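Local coordinates for protein polysaccharide deacetylase (Bacillus anthracis, PDB 2J13) that probably removes acetyl groups from cell-wall peptidoglycan as a zinc-dependent carbohydrate esterase of family 4, at residues A[44-49]-A[171-177]; A[67-73]-A[212-218]; A[107-111]-A[139-145]. All coordinates share one frame; numbering follows the deposited sequence.

How the interactions relate
The three contacts tie separate parts of one parallel beta/alpha fold and do not touch each other. Interaction 1 pairs two strands by backbone bonds, interaction 2 joins a helix start to a loop by a tyrosine ring laid on a peptide and a bridging water, and interaction 3 uses a glutamine amide to fasten a helix end to a strand. Centre to centre, about 26 Å separates interactions 1 and 2, on opposite sides of the chain's centre, and about 20 and 21 Å separate interaction 3 from them. Zinc sites are formed by Asp-56 with His-234 and by His-113 with His-117. Interaction 2 comes near a zinc ion, about 6 Å from the Ile-213 side chain.

Interaction 1 (A[44-49]-A[171-177]); sequences NGGFYL and YYNVFWS
The backbone O of Asn-44 meets the side-chain amide of Asn-173: ND2 lies 2.9 Å from that O, but the bond is bent and weak, and the same amide nitrogen also donates to Leu-163 O. At Gly-45 the parallel pairing begins, with Asn-173 N bonded to Gly-45 O at 2.9 Å. The donor sits tilted from the carbonyl plane, and the CA-H of Tyr-172 makes a bent CA-H...O contact with the same oxygen. Gly-46 lies so close beside Asn-173 that its CA is 3.1 Å from Asn-173 O, a CA-H...O contact beside the straighter bond from Phe-47 N to that oxygen. Phe-47 then returns its own O to Phe-175 N (3.0 Å, 171°). With CG between the backbone N and the carbonyl carbon (chi1 57°), the Phe-47 ring stands on the face of the sheet shared with Val-174. Its CE2 edge turns to the face of the Tyr-172 ring in an offset edge-to-face pair, centroids 5.7 Å apart and planes at 63°, while CZ rests 3.7 Å from Val-174 CG2. Beyond the paired residues, Tyr-48 CB packs on Phe-175 CB, and Leu-49 CD2 touches Ser-177 CB and OG, a hydroxyl that is bonded to Ile-207 N. Strand 46-47 thus forms one edge of a three-stranded parallel sheet, with 172-174 in its middle, within the distorted beta/alpha barrel of the NodB-type deacetylase fold.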
loop_
_atom_site.group_PDB
_atom_site.type_symbol
_atom_site.label_atom_id
_atom_site.label_comp_id
_atom_site.label_asym_id
_atom_site.label_seq_id
_atom_site.Cartn_x
_atom_site.Cartn_y
_atom_site.Cartn_z
ATOM N N ASN A 44 -8.722 -14.832 -2.286
ATOM C CA ASN A 44 -7.360 -14.733 -2.821
ATOM C C ASN A 44 -6.479 -13.744 -2.066
ATOM O O ASN A 44 -5.704 -13.034 -2.692
ATOM C CB ASN A 44 -7.427 -14.350 -4.292
ATOM C CG ASN A 44 -8.187 -15.358 -5.131
ATOM O OD1 ASN A 44 -7.666 -16.431 -5.442
ATOM N ND2 ASN A 44 -9.403 -15.006 -5.540
ATOM N N GLY A 45 -6.624 -13.705 -0.742
ATOM C CA GLY A 45 -5.669 -13.071 0.143
ATOM C C GLY A 45 -5.659 -11.562 0.022
ATOM O O GLY A 45 -4.607 -10.921 0.197
ATOM N N GLY A 46 -6.807 -10.978 -0.308
ATOM C CA GLY A 46 -6.870 -9.522 -0.550
ATOM C C GLY A 46 -7.737 -8.844 0.488
ATOM O O GLY A 46 -8.600 -9.475 1.143
ATOM N N PHE A 47 -7.467 -7.568 0.705
ATOM C CA PHE A 47 -8.357 -6.744 1.533
ATOM C C PHE A 47 -8.293 -5.307 1.089
ATOM O O PHE A 47 -7.336 -4.889 0.432
ATOM C CB PHE A 47 -8.089 -6.930 3.033
ATOM C CG PHE A 47 -6.693 -6.640 3.478
ATOM C CD1 PHE A 47 -6.297 -5.350 3.784
ATOM C CD2 PHE A 47 -5.779 -7.668 3.664
ATOM C CE1 PHE A 47 -5.008 -5.099 4.222
ATOM C CE2 PHE A 47 -4.487 -7.403 4.096
ATOM C CZ PHE A 47 -4.099 -6.125 4.378
ATOM N N TYR A 48 -9.338 -4.551 1.422
ATOM C CA TYR A 48 -9.407 -3.133 1.118
ATOM C C TYR A 48 -9.913 -2.311 2.301
ATOM O O TYR A 48 -9.876 -1.085 2.228
ATOM C CB TYR A 48 -10.231 -2.839 -0.128
ATOM C CG TYR A 48 -11.734 -2.918 0.077
ATOM C CD1 TYR A 48 -12.359 -4.149 0.165
ATOM C CD2 TYR A 48 -12.498 -1.780 0.184
ATOM C CE1 TYR A 48 -13.755 -4.256 0.331
ATOM C CE2 TYR A 48 -13.895 -1.871 0.365
ATOM C CZ TYR A 48 -14.493 -3.096 0.439
ATOM O OH TYR A 48 -15.874 -3.171 0.607
ATOM N N LEU A 49 -10.309 -2.992 3.370
ATOM C CA LEU A 49 -10.840 -2.385 4.595
ATOM C C LEU A 49 -10.378 -3.205 5.776
ATOM O O LEU A 49 -10.111 -4.426 5.645
ATOM C CB LEU A 49 -12.364 -2.448 4.621
ATOM C CG LEU A 49 -13.262 -1.466 3.929
ATOM C CD1 LEU A 49 -14.676 -2.025 4.085
ATOM C CD2 LEU A 49 -13.122 -0.076 4.519
ATOM N N TYR A 171 2.184 -13.187 -0.325
ATOM C CA TYR A 171 1.776 -11.790 -0.108
ATOM C C TYR A 171 0.285 -11.602 0.042
ATOM O O TYR A 171 -0.496 -12.312 -0.583
ATOM C CB TYR A 171 2.219 -10.942 -1.298
ATOM C CG TYR A 171 3.697 -11.027 -1.587
ATOM C CD1 TYR A 171 4.608 -10.319 -0.815
ATOM C CD2 TYR A 171 4.158 -11.752 -2.679
ATOM C CE1 TYR A 171 5.984 -10.375 -1.085
ATOM C CE2 TYR A 171 5.520 -11.816 -2.974
ATOM C CZ TYR A 171 6.426 -11.117 -2.182
ATOM O OH TYR A 171 7.774 -11.196 -2.462
ATOM N N TYR A 172 -0.090 -10.620 0.866
ATOM C CA TYR A 172 -1.438 -10.033 0.794
ATOM C C TYR A 172 -1.539 -9.056 -0.376
ATOM O O TYR A 172 -0.625 -8.262 -0.664
ATOM C CB TYR A 172 -1.794 -9.267 2.051
ATOM C CG TYR A 172 -1.843 -10.073 3.325
ATOM C CD1 TYR A 172 -2.985 -10.768 3.678
ATOM C CD2 TYR A 172 -0.762 -10.104 4.185
ATOM C CE1 TYR A 172 -3.036 -11.473 4.882
ATOM C CE2 TYR A 172 -0.797 -10.806 5.382
ATOM C CZ TYR A 172 -1.922 -11.492 5.713
ATOM O OH TYR A 172 -1.942 -12.185 6.905
ATOM N N ASN A 173 -2.716 -9.040 -0.978
ATOM C CA ASN A 173 -3.064 -8.088 -2.002
ATOM C C ASN A 173 -3.816 -6.946 -1.284
ATOM O O ASN A 173 -4.957 -7.138 -0.842
ATOM C CB ASN A 173 -4.034 -8.744 -2.969
ATOM C CG ASN A 173 -3.377 -9.831 -3.848
ATOM O OD1 ASN A 173 -2.634 -9.506 -4.777
ATOM N ND2 ASN A 173 -3.675 -11.116 -3.563
ATOM N N VAL A 174 -3.206 -5.775 -1.236
ATOM C CA VAL A 174 -3.718 -4.669 -0.423
ATOM C C VAL A 174 -4.202 -3.556 -1.329
ATOM O O VAL A 174 -3.409 -2.897 -2.009
ATOM C CB VAL A 174 -2.662 -4.129 0.536
ATOM C CG1 VAL A 174 -3.293 -3.048 1.415
ATOM C CG2 VAL A 174 -2.056 -5.242 1.386
ATOM N N PHE A 175 -5.527 -3.351 -1.345
ATOM C CA PHE A 175 -6.133 -2.282 -2.117
ATOM C C PHE A 175 -6.416 -1.104 -1.199
ATOM O O PHE A 175 -5.631 -0.885 -0.300
ATOM C CB PHE A 175 -7.345 -2.834 -2.870
ATOM C CG PHE A 175 -6.954 -3.802 -3.937
ATOM C CD1 PHE A 175 -6.554 -3.354 -5.172
ATOM C CD2 PHE A 175 -6.938 -5.134 -3.682
ATOM C CE1 PHE A 175 -6.164 -4.253 -6.159
ATOM C CE2 PHE A 175 -6.564 -6.043 -4.676
ATOM C CZ PHE A 175 -6.180 -5.583 -5.892
ATOM N N TRP A 176 -7.505 -0.375 -1.384
ATOM C CA TRP A 176 -7.791 0.817 -0.542
ATOM C C TRP A 176 -9.275 1.074 -0.556
ATOM O O TRP A 176 -9.983 0.564 -1.421
ATOM C CB TRP A 176 -7.046 2.061 -1.038
ATOM C CG TRP A 176 -7.354 2.476 -2.421
ATOM C CD1 TRP A 176 -8.287 3.367 -2.842
ATOM C CD2 TRP A 176 -6.720 1.976 -3.612
ATOM N NE1 TRP A 176 -8.271 3.476 -4.211
ATOM C CE2 TRP A 176 -7.321 2.622 -4.710
ATOM C CE3 TRP A 176 -5.710 1.041 -3.850
ATOM C CZ2 TRP A 176 -6.942 2.360 -6.026
ATOM C CZ3 TRP A 176 -5.346 0.793 -5.145
ATOM C CH2 TRP A 176 -5.954 1.437 -6.217
ATOM N N SER A 177 -9.733 1.893 0.372
ATOM C CA SER A 177 -11.147 2.287 0.372
ATOM C C SER A 177 -11.421 3.750 0.088
ATOM O O SER A 177 -12.551 4.108 -0.345
ATOM C CB SER A 177 -11.816 1.827 1.657
ATOM O OG SER A 177 -11.352 2.560 2.764
#

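Interaction 2 (A[67-73]-A[212-218]); sequences NGYTGKI and AISKDNA
Tyr-69 CG stands opposite its own carbonyl carbon (chi1 -56°), which swings the ring across to the turn at residues 214-217. One face of the ring lies against the Ser-214 to Lys-215 peptide: Ser-214 C is over the centre, and Lys-215 N, 3.6 Å from Tyr-69 CZ, is displaced toward the rim. The Lys-215 side chain crosses the tyrosine at about a right angle, its CB beside CE1. Ile-73, with chi1 -70°, sends CG1 to within 3.6 Å of Ala-212 CB, and its CD1 reaches Ala-218 CA. No direct hydrogen bond joins the segments; a water does so instead, giving a proton to Ala-212 O at 2.6 Å and another to Thr-70 OG1, a hydroxyl also hydrogen-bonded to Glu-66, and accepting from Tyr-69 N at 2.9 Å. On the other segment, Asn-217 OD1 reaches back over the type I turn of 214-217 to take Ile-213 N at 2.7 Å and, weakly, Ser-214 N. The contact joins the start of helix 70-80 and the loop before it to the loop after strand 207-210 and the start of helix 217-230, while Ile-73 and Thr-70 also pack against strand 56-63, on Phe-61 and Asn-63.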
loop_
_atom_site.group_PDB
_atom_site.type_symbol
_atom_site.label_atom_id
_atom_site.label_comp_id
_atom_site.label_asym_id
_atom_site.label_seq_id
_atom_site.Cartn_x
_atom_site.Cartn_y
_atom_site.Cartn_z
ATOM N N ASN A 67 8.184 13.260 -6.021
ATOM C CA ASN A 67 7.851 14.626 -6.382
ATOM C C ASN A 67 8.618 15.653 -5.568
ATOM O O ASN A 67 8.593 16.838 -5.893
ATOM C CB ASN A 67 6.359 14.858 -6.196
ATOM C CG ASN A 67 5.519 14.197 -7.270
ATOM O OD1 ASN A 67 5.005 13.091 -7.091
ATOM N ND2 ASN A 67 5.340 14.901 -8.380
ATOM N N GLY A 68 9.291 15.198 -4.517
ATOM C CA GLY A 68 10.151 16.043 -3.671
ATOM C C GLY A 68 9.554 16.384 -2.309
ATOM O O GLY A 68 10.115 17.207 -1.547
ATOM N N TYR A 69 8.438 15.750 -1.964
ATOM C CA TYR A 69 7.760 16.053 -0.687
ATOM C C TYR A 69 7.667 14.866 0.280
ATOM O O TYR A 69 7.092 14.985 1.355
ATOM C CB TYR A 69 6.381 16.631 -1.002
ATOM C CG TYR A 69 6.518 17.831 -1.896
ATOM C CD1 TYR A 69 7.043 19.011 -1.394
ATOM C CD2 TYR A 69 6.195 17.769 -3.250
ATOM C CE1 TYR A 69 7.227 20.112 -2.196
ATOM C CE2 TYR A 69 6.373 18.899 -4.083
ATOM C CZ TYR A 69 6.886 20.057 -3.530
ATOM O OH TYR A 69 7.085 21.201 -4.278
ATOM N N THR A 70 8.190 13.702 -0.108
ATOM C CA THR A 70 8.089 12.559 0.780
ATOM C C THR A 70 8.789 12.814 2.121
ATOM O O THR A 70 8.334 12.338 3.132
ATOM C CB THR A 70 8.572 11.291 0.099
ATOM O OG1 THR A 70 7.799 11.115 -1.116
ATOM C CG2 THR A 70 8.418 10.085 1.026
ATOM N N GLY A 71 9.895 13.552 2.129
ATOM C CA GLY A 71 10.579 13.857 3.390
ATOM C C GLY A 71 9.704 14.697 4.306
ATOM O O GLY A 71 9.718 14.516 5.523
ATOM N N LYS A 72 8.941 15.606 3.722
ATOM C CA LYS A 72 7.997 16.448 4.482
ATOM C C LYS A 72 6.825 15.626 5.027
ATOM O O LYS A 72 6.400 15.851 6.156
ATOM C CB LYS A 72 7.506 17.617 3.619
ATOM C CG LYS A 72 8.573 18.691 3.381
ATOM C CD LYS A 72 8.227 19.558 2.174
ATOM C CE LYS A 72 8.666 21.019 2.332
ATOM N NZ LYS A 72 8.072 21.921 1.293
ATOM N N ILE A 73 6.315 14.666 4.238
ATOM C CA ILE A 73 5.320 13.695 4.727
ATOM C C ILE A 73 5.882 12.930 5.915
ATOM O O ILE A 73 5.222 12.771 6.949
ATOM C CB ILE A 73 4.899 12.680 3.590
ATOM C CG1 ILE A 73 4.076 13.387 2.536
ATOM C CG2 ILE A 73 4.142 11.502 4.142
ATOM C CD1 ILE A 73 2.760 13.855 2.970
ATOM N N ALA A 212 1.922 12.641 -1.954
ATOM C CA ALA A 212 3.011 13.534 -1.592
ATOM C C ALA A 212 3.437 14.281 -2.858
ATOM O O ALA A 212 4.601 14.218 -3.265
ATOM C CB ALA A 212 4.180 12.745 -1.011
ATOM N N ILE A 213 2.483 14.961 -3.480
ATOM C CA ILE A 213 2.679 15.473 -4.839
ATOM C C ILE A 213 3.017 16.954 -4.841
ATOM O O ILE A 213 3.778 17.418 -5.696
ATOM C CB ILE A 213 1.445 15.193 -5.718
ATOM C CG1 ILE A 213 1.444 13.721 -6.136
ATOM C CG2 ILE A 213 1.422 16.140 -6.958
ATOM C CD1 ILE A 213 0.082 13.172 -6.530
ATOM N N SER A 214 2.480 17.706 -3.891
ATOM C CA SER A 214 2.734 19.141 -3.873
ATOM C C SER A 214 3.154 19.655 -2.524
ATOM O O SER A 214 3.079 18.950 -1.528
ATOM C CB SER A 214 1.499 19.898 -4.335
ATOM O OG SER A 214 0.438 19.739 -3.420
ATOM N N LYS A 215 3.582 20.915 -2.520
ATOM C CA LYS A 215 4.074 21.586 -1.321
ATOM C C LYS A 215 3.035 21.639 -0.205
ATOM O O LYS A 215 3.411 21.621 0.954
ATOM C CB LYS A 215 4.615 23.000 -1.672
ATOM C CG LYS A 215 4.179 24.160 -0.763
ATOM C CD LYS A 215 5.041 24.290 0.511
ATOM C CE LYS A 215 4.548 25.426 1.423
ATOM N NZ LYS A 215 5.624 25.896 2.362
ATOM N N ASP A 216 1.745 21.667 -0.554
ATOM C CA ASP A 216 0.653 21.770 0.437
ATOM C C ASP A 216 0.164 20.429 1.004
ATOM O O ASP A 216 -0.634 20.403 1.937
ATOM C CB ASP A 216 -0.565 22.455 -0.181
ATOM C CG ASP A 216 -0.406 23.966 -0.313
ATOM O OD1 ASP A 216 0.495 24.562 0.326
ATOM O OD2 ASP A 216 -1.213 24.569 -1.058
ATOM N N ASN A 217 0.581 19.316 0.413
ATOM C CA ASN A 217 0.106 18.004 0.861
ATOM C C ASN A 217 0.498 17.672 2.282
ATOM O O ASN A 217 -0.255 17.017 2.984
ATOM C CB ASN A 217 0.651 16.886 -0.050
ATOM C CG ASN A 217 -0.071 16.798 -1.384
ATOM O OD1 ASN A 217 0.282 15.971 -2.213
ATOM N ND2 ASN A 217 -1.093 17.644 -1.600
ATOM N N ALA A 218 1.692 18.080 2.679
ATOM C CA ALA A 218 2.182 17.816 4.036
ATOM C C ALA A 218 1.286 18.507 5.074
ATOM O O ALA A 218 0.963 17.916 6.118
ATOM C CB ALA A 218 3.641 18.254 4.168
HETATM O O HOH W 1 7.052 13.453 -3.174
#

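Interaction 3 (A[107-111]-A[139-145]); sequences GHIIG and IKKVTGQ
Gln-145 lays its terminal amide along the backbone of Ile-110 and pairs with both its peptide groups. Its OE1 accepts from Ile-110 N at 2.9 Å, in the carbonyl plane on a lone pair, and its NE2 donates to Ile-110 O over the same distance, 164° at the hydrogen. CG anti to the backbone N (chi1 -176°) and an extended chain carry the amide to the strand, where its acceptor and donor serve Ile-110 N and O as a neighbouring strand's peptides would. A water lies 2.6 Å from OE1 and 2.7 Å from His-108 O, and NE2 has a further acceptor in Glu-147 O. Thr-143 closes the helix: OG1 donates to Ile-139 O (2.7 Å), which takes Thr-143 N from the opposite face of its plane. The same OG1 accepts Gln-145 N at 3.1 Å, an ST turn. Beside these bonds Ile-110 CD1 meets Thr-143 CG2 tip to tip and Ile-110 CG2 is set 3.8 Å from Ile-139 CD1. Strand 109-112 pairs with strand 84-88 through the backbone of Ile-109 and Gly-111, and the C-terminal end of helix 125-143 packs over it next to helix 97-105, whose Leu-100 touches both Ile-110 and Thr-143.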
loop_
_atom_site.group_PDB
_atom_site.type_symbol
_atom_site.label_atom_id
_atom_site.label_comp_id
_atom_site.label_asym_id
_atom_site.label_seq_id
_atom_site.Cartn_x
_atom_site.Cartn_y
_atom_site.Cartn_z
ATOM N N GLY A 107 9.759 3.782 11.770
ATOM C CA GLY A 107 8.677 2.942 12.244
ATOM C C GLY A 107 7.579 2.621 11.243
ATOM O O GLY A 107 6.499 2.185 11.635
ATOM N N HIS A 108 7.863 2.812 9.956
ATOM C CA HIS A 108 6.868 2.506 8.913
ATOM C C HIS A 108 7.088 1.116 8.326
ATOM O O HIS A 108 8.076 0.429 8.672
ATOM C CB HIS A 108 6.892 3.576 7.854
ATOM C CG HIS A 108 6.658 4.929 8.423
ATOM N ND1 HIS A 108 5.476 5.274 9.046
ATOM C CD2 HIS A 108 7.485 5.989 8.556
ATOM C CE1 HIS A 108 5.575 6.512 9.494
ATOM N NE2 HIS A 108 6.782 6.966 9.217
ATOM N N ILE A 109 6.139 0.677 7.500
ATOM C CA ILE A 109 6.270 -0.609 6.800
ATOM C C ILE A 109 6.485 -0.278 5.355
ATOM O O ILE A 109 5.796 0.608 4.818
ATOM C CB ILE A 109 5.028 -1.454 6.960
ATOM C CG1 ILE A 109 4.850 -1.817 8.428
ATOM C CG2 ILE A 109 5.086 -2.679 6.046
ATOM C CD1 ILE A 109 3.504 -2.399 8.723
ATOM N N ILE A 110 7.454 -0.941 4.725
ATOM C CA ILE A 110 7.699 -0.764 3.301
ATOM C C ILE A 110 7.016 -1.916 2.566
ATOM O O ILE A 110 7.271 -3.112 2.848
ATOM C CB ILE A 110 9.205 -0.718 2.953
ATOM C CG1 ILE A 110 9.919 0.381 3.749
ATOM C CG2 ILE A 110 9.417 -0.481 1.476
ATOM C CD1 ILE A 110 11.455 0.245 3.603
ATOM N N GLY A 111 6.084 -1.551 1.686
ATOM C CA GLY A 111 5.370 -2.534 0.866
ATOM C C GLY A 111 5.923 -2.621 -0.538
ATOM O O GLY A 111 6.721 -1.821 -0.952
ATOM N N ILE A 139 14.177 -4.532 -0.897
ATOM C CA ILE A 139 13.750 -3.937 0.376
ATOM C C ILE A 139 14.529 -4.537 1.564
ATOM O O ILE A 139 15.111 -3.809 2.391
ATOM C CB ILE A 139 12.225 -4.115 0.620
ATOM C CG1 ILE A 139 11.420 -3.247 -0.340
ATOM C CG2 ILE A 139 11.892 -3.799 2.092
ATOM C CD1 ILE A 139 9.913 -3.693 -0.408
ATOM N N LYS A 140 14.576 -5.863 1.618
ATOM C CA LYS A 140 15.283 -6.592 2.687
ATOM C C LYS A 140 16.771 -6.297 2.719
ATOM O O LYS A 140 17.322 -6.005 3.811
ATOM C CB LYS A 140 15.051 -8.080 2.536
ATOM C CG LYS A 140 13.646 -8.523 2.926
ATOM C CD LYS A 140 13.427 -9.972 2.570
ATOM C CE LYS A 140 12.064 -10.428 3.000
ATOM N NZ LYS A 140 11.906 -11.874 2.822
ATOM N N LYS A 141 17.413 -6.286 1.558
ATOM C CA LYS A 141 18.898 -6.045 1.513
ATOM C C LYS A 141 19.233 -4.584 1.829
ATOM O O LYS A 141 20.189 -4.315 2.567
ATOM C CB LYS A 141 19.449 -6.354 0.141
ATOM C CG LYS A 141 19.442 -7.808 -0.234
ATOM C CD LYS A 141 20.395 -8.648 0.616
ATOM C CE LYS A 141 20.637 -10.044 0.046
ATOM N NZ LYS A 141 21.329 -10.956 1.028
ATOM N N VAL A 142 18.456 -3.640 1.279
ATOM C CA VAL A 142 18.739 -2.214 1.427
ATOM C C VAL A 142 18.399 -1.722 2.829
ATOM O O VAL A 142 19.187 -0.954 3.456
ATOM C CB VAL A 142 18.059 -1.366 0.347
ATOM C CG1 VAL A 142 18.139 0.100 0.676
ATOM C CG2 VAL A 142 18.654 -1.644 -1.027
ATOM N N THR A 143 17.263 -2.141 3.370
ATOM C CA THR A 143 16.790 -1.526 4.621
ATOM C C THR A 143 16.872 -2.392 5.854
ATOM O O THR A 143 16.832 -1.880 6.977
ATOM C CB THR A 143 15.303 -1.113 4.509
ATOM O OG1 THR A 143 14.492 -2.284 4.525
ATOM C CG2 THR A 143 15.064 -0.321 3.293
ATOM N N GLY A 144 16.988 -3.702 5.663
ATOM C CA GLY A 144 16.891 -4.656 6.732
ATOM C C GLY A 144 15.544 -4.976 7.301
ATOM O O GLY A 144 15.455 -5.736 8.242
ATOM N N GLN A 145 14.466 -4.478 6.676
ATOM C CA GLN A 145 13.139 -4.930 7.038
ATOM C C GLN A 145 13.086 -6.447 6.910
ATOM O O GLN A 145 13.495 -7.027 5.877
ATOM C CB GLN A 145 12.097 -4.275 6.116
ATOM C CG GLN A 145 10.678 -4.607 6.487
ATOM C CD GLN A 145 9.696 -3.776 5.686
ATOM O OE1 GLN A 145 9.599 -2.562 5.890
ATOM N NE2 GLN A 145 8.940 -4.423 4.800
HETATM O O HOH W 2 10.058 -1.286 8.088
#